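PDB 4EZA: Ras GTPase-activating-like protein IQGAP2 from Homo sapiens, which probably binds phosphoinositides through an atypical binding domain with a pseudo C2 fold. Local coordinates for residues A[46-54]-A[63-71]. Residues are numbered along the deposited sequence; the frame is centred on the assembly and turned at random.
Sequences FKNVTFDII and DVRSKFLGV
The antiparallel beta hairpin of strands 49-55 and 61-68 pairs Val49 with Phe68 through Ile54 with Asp63 in this pseudo C2 domain. Its ladder runs through the hydrogen-bonded pairs Thr50-Lys67, Asp52-Arg65 and Ile54-Asp63. Beyond the ladder, Leu69 N donates to Asn48 O at 2.9 Å, nearly straight on. A water also donates to Asn48 O and accepts from Gly70 N, tying the turn 68-71 to the strand end.

The face carrying Thr50, Asp52, Ile54, Asp63, Arg65 and Lys67 is mostly polar. Lys67 is extended beyond CG and brings NZ diagonally to Asp52 OD2, a 3.1 Å salt bridge that meets OD2 on its syn side, 27° out of the carboxylate plane. Asp52 OD1 is buried without a partner. Arg65 bends at chi2 (-79°) and turns its guanidinium back along its own strand to Asp63. Arg65 NE and NH2 grip Asp63 OD1 and OD2 side-on, each at 3.0 Å. OD1 is met from above the carboxylate plane. Ile54 CD1 lies over one face of the Arg65 guanidinium, 3.8 Å above its plane and toward the rim. An alanine in place of Arg65 would probably cost the Asp63 carboxylate both of these bonds and uncover Ile54 CD1.

The other face is mostly apolar. Ile53 CD1 touches both methyls of Val64 and lies 3.6 Å from Val64 CG2. Phe51 CE1 lies 3.7 Å from Ser66 OG. Val49 CG2 meets the Phe68 ring at its edge, 3.9 Å from CD1.

Phe51, Val64 and Ser66 also touch Phe97 of strand 93-97. Strand 22-25 flanks strand 49-55, and strand 71-79 flanks 61-68, where Glu72 forms a salt bridge with Arg65 NH1.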
loop_
_atom_site.group_PDB
_atom_site.type_symbol
_atom_site.label_atom_id
_atom_site.label_comp_id
_atom_site.label_asym_id
_atom_site.label_seq_id
_atom_site.Cartn_x
_atom_site.Cartn_y
_atom_site.Cartn_z
ATOM N N PHE A 46 -10.654 1.953 9.899
ATOM C CA PHE A 46 -9.875 1.914 8.664
ATOM C C PHE A 46 -10.195 3.057 7.693
ATOM O O PHE A 46 -9.348 3.432 6.892
ATOM C CB PHE A 46 -10.046 0.561 7.957
ATOM C CG PHE A 46 -9.191 -0.554 8.520
ATOM C CD1 PHE A 46 -8.581 -0.469 9.771
ATOM C CD2 PHE A 46 -9.029 -1.722 7.778
ATOM C CE1 PHE A 46 -7.810 -1.516 10.267
ATOM C CE2 PHE A 46 -8.275 -2.769 8.262
ATOM C CZ PHE A 46 -7.674 -2.677 9.517
ATOM N N LYS A 47 -11.412 3.601 7.763
ATOM C CA LYS A 47 -11.795 4.771 6.947
ATOM C C LYS A 47 -10.921 5.996 7.226
ATOM O O LYS A 47 -10.812 6.893 6.379
ATOM C CB LYS A 47 -13.271 5.126 7.182
ATOM C CG LYS A 47 -13.571 5.552 8.610
ATOM C CD LYS A 47 -15.027 5.874 8.839
ATOM C CE LYS A 47 -15.260 6.174 10.325
ATOM N NZ LYS A 47 -16.711 6.289 10.676
ATOM N N ASN A 48 -10.283 6.021 8.400
ATOM C CA ASN A 48 -9.474 7.168 8.836
ATOM C C ASN A 48 -8.020 7.134 8.385
ATOM O O ASN A 48 -7.251 8.088 8.607
ATOM C CB ASN A 48 -9.564 7.298 10.351
ATOM C CG ASN A 48 -10.943 7.733 10.799
ATOM O OD1 ASN A 48 -11.647 8.416 10.052
ATOM N ND2 ASN A 48 -11.333 7.360 12.013
ATOM N N VAL A 49 -7.633 6.025 7.771
ATOM C CA VAL A 49 -6.325 5.890 7.142
ATOM C C VAL A 49 -6.487 5.951 5.641
ATOM O O VAL A 49 -7.370 5.287 5.072
ATOM C CB VAL A 49 -5.632 4.564 7.554
ATOM C CG1 VAL A 49 -4.410 4.302 6.706
ATOM C CG2 VAL A 49 -5.279 4.608 9.040
ATOM N N THR A 50 -5.630 6.736 4.994
ATOM C CA THR A 50 -5.634 6.826 3.531
ATOM C C THR A 50 -4.223 6.584 3.034
ATOM O O THR A 50 -3.242 6.842 3.738
ATOM C CB THR A 50 -6.184 8.192 3.042
ATOM O OG1 THR A 50 -7.583 8.263 3.325
ATOM C CG2 THR A 50 -5.993 8.387 1.544
ATOM N N PHE A 51 -4.129 6.037 1.831
ATOM C CA PHE A 51 -2.852 5.856 1.154
ATOM C C PHE A 51 -2.874 6.619 -0.149
ATOM O O PHE A 51 -3.809 6.461 -0.921
ATOM C CB PHE A 51 -2.584 4.381 0.892
ATOM C CG PHE A 51 -2.552 3.567 2.131
ATOM C CD1 PHE A 51 -1.399 3.526 2.918
ATOM C CD2 PHE A 51 -3.681 2.854 2.542
ATOM C CE1 PHE A 51 -1.383 2.801 4.109
ATOM C CE2 PHE A 51 -3.662 2.130 3.713
ATOM C CZ PHE A 51 -2.523 2.097 4.496
ATOM N N ASP A 52 -1.885 7.486 -0.340
ATOM C CA ASP A 52 -1.720 8.255 -1.578
ATOM C C ASP A 52 -0.646 7.562 -2.389
ATOM O O ASP A 52 0.441 7.298 -1.858
ATOM C CB ASP A 52 -1.239 9.697 -1.308
ATOM C CG ASP A 52 -2.300 10.582 -0.659
ATOM O OD1 ASP A 52 -3.451 10.131 -0.445
ATOM O OD2 ASP A 52 -1.971 11.759 -0.363
ATOM N N ILE A 53 -0.937 7.273 -3.657
ATOM C CA ILE A 53 0.035 6.639 -4.541
ATOM C C ILE A 53 0.469 7.633 -5.588
ATOM O O ILE A 53 -0.355 8.120 -6.351
ATOM C CB ILE A 53 -0.543 5.430 -5.285
ATOM C CG1 ILE A 53 -1.298 4.475 -4.352
ATOM C CG2 ILE A 53 0.558 4.743 -6.109
ATOM C CD1 ILE A 53 -0.506 3.822 -3.285
ATOM N N ILE A 54 1.764 7.917 -5.639
ATOM C CA ILE A 54 2.284 8.919 -6.565
ATOM C C ILE A 54 3.387 8.318 -7.436
ATOM O O ILE A 54 4.308 7.669 -6.928
ATOM C CB ILE A 54 2.807 10.163 -5.804
ATOM C CG1 ILE A 54 2.053 10.341 -4.473
ATOM C CG2 ILE A 54 2.672 11.411 -6.671
ATOM C CD1 ILE A 54 2.902 10.850 -3.305
ATOM N N ASP A 63 5.749 6.059 -5.055
ATOM C CA ASP A 63 5.863 6.735 -3.784
ATOM C C ASP A 63 4.514 6.515 -3.107
ATOM O O ASP A 63 3.496 6.961 -3.633
ATOM C CB ASP A 63 6.108 8.226 -4.093
ATOM C CG ASP A 63 6.476 9.050 -2.894
ATOM O OD1 ASP A 63 6.340 8.601 -1.738
ATOM O OD2 ASP A 63 6.888 10.209 -3.134
ATOM N N VAL A 64 4.490 5.793 -1.990
ATOM C CA VAL A 64 3.246 5.550 -1.260
ATOM C C VAL A 64 3.292 6.258 0.081
ATOM O O VAL A 64 4.202 6.031 0.876
ATOM C CB VAL A 64 2.950 4.038 -1.034
ATOM C CG1 VAL A 64 1.645 3.847 -0.248
ATOM C CG2 VAL A 64 2.907 3.297 -2.367
ATOM N N ARG A 65 2.302 7.115 0.329
ATOM C CA ARG A 65 2.206 7.844 1.609
ATOM C C ARG A 65 1.059 7.306 2.448
ATOM O O ARG A 65 -0.040 7.063 1.928
ATOM C CB ARG A 65 1.961 9.326 1.351
ATOM C CG ARG A 65 2.872 9.965 0.321
ATOM C CD ARG A 65 4.223 10.287 0.899
ATOM N NE ARG A 65 5.131 10.813 -0.117
ATOM C CZ ARG A 65 5.347 12.106 -0.340
ATOM N NH1 ARG A 65 4.725 13.028 0.383
ATOM N NH2 ARG A 65 6.193 12.480 -1.290
ATOM N N SER A 66 1.323 7.096 3.735
ATOM C CA SER A 66 0.319 6.644 4.695
ATOM C C SER A 66 -0.121 7.839 5.512
ATOM O O SER A 66 0.715 8.506 6.142
ATOM C CB SER A 66 0.922 5.557 5.599
ATOM O OG SER A 66 0.012 5.122 6.603
ATOM N N LYS A 67 -1.422 8.113 5.487
ATOM C CA LYS A 67 -2.010 9.217 6.267
ATOM C C LYS A 67 -3.007 8.743 7.305
ATOM O O LYS A 67 -3.677 7.735 7.136
ATOM C CB LYS A 67 -2.687 10.230 5.356
ATOM C CG LYS A 67 -1.772 10.804 4.294
ATOM C CD LYS A 67 -2.505 11.941 3.611
ATOM C CE LYS A 67 -1.571 12.842 2.853
ATOM N NZ LYS A 67 -2.353 13.757 1.974
ATOM N N PHE A 68 -3.087 9.482 8.399
ATOM C CA PHE A 68 -4.082 9.231 9.419
ATOM C C PHE A 68 -4.743 10.566 9.686
ATOM O O PHE A 68 -4.078 11.539 10.050
ATOM C CB PHE A 68 -3.449 8.664 10.699
ATOM C CG PHE A 68 -4.423 8.481 11.814
ATOM C CD1 PHE A 68 -5.379 7.471 11.751
ATOM C CD2 PHE A 68 -4.419 9.334 12.918
ATOM C CE1 PHE A 68 -6.309 7.288 12.790
ATOM C CE2 PHE A 68 -5.353 9.159 13.955
ATOM C CZ PHE A 68 -6.292 8.142 13.883
ATOM N N LEU A 69 -6.056 10.590 9.511
ATOM C CA LEU A 69 -6.833 11.812 9.675
ATOM C C LEU A 69 -6.188 12.961 8.903
ATOM O O LEU A 69 -6.090 14.088 9.412
ATOM C CB LEU A 69 -7.009 12.160 11.171
ATOM C CG LEU A 69 -7.787 11.127 12.002
ATOM C CD1 LEU A 69 -7.859 11.526 13.484
ATOM C CD2 LEU A 69 -9.188 10.873 11.453
ATOM N N GLY A 70 -5.736 12.653 7.689
ATOM C CA GLY A 70 -5.118 13.640 6.799
ATOM C C GLY A 70 -3.674 14.023 7.079
ATOM O O GLY A 70 -3.080 14.780 6.314
ATOM N N VAL A 71 -3.099 13.491 8.156
ATOM C CA VAL A 71 -1.701 13.770 8.517
ATOM C C VAL A 71 -0.804 12.669 7.922
ATOM O O VAL A 71 -1.073 11.499 8.121
ATOM C CB VAL A 71 -1.537 13.789 10.057
ATOM C CG1 VAL A 71 -0.118 14.086 10.456
ATOM C CG2 VAL A 71 -2.481 14.817 10.705
HETATM O O HOH W 1 -6.259 10.093 6.218
#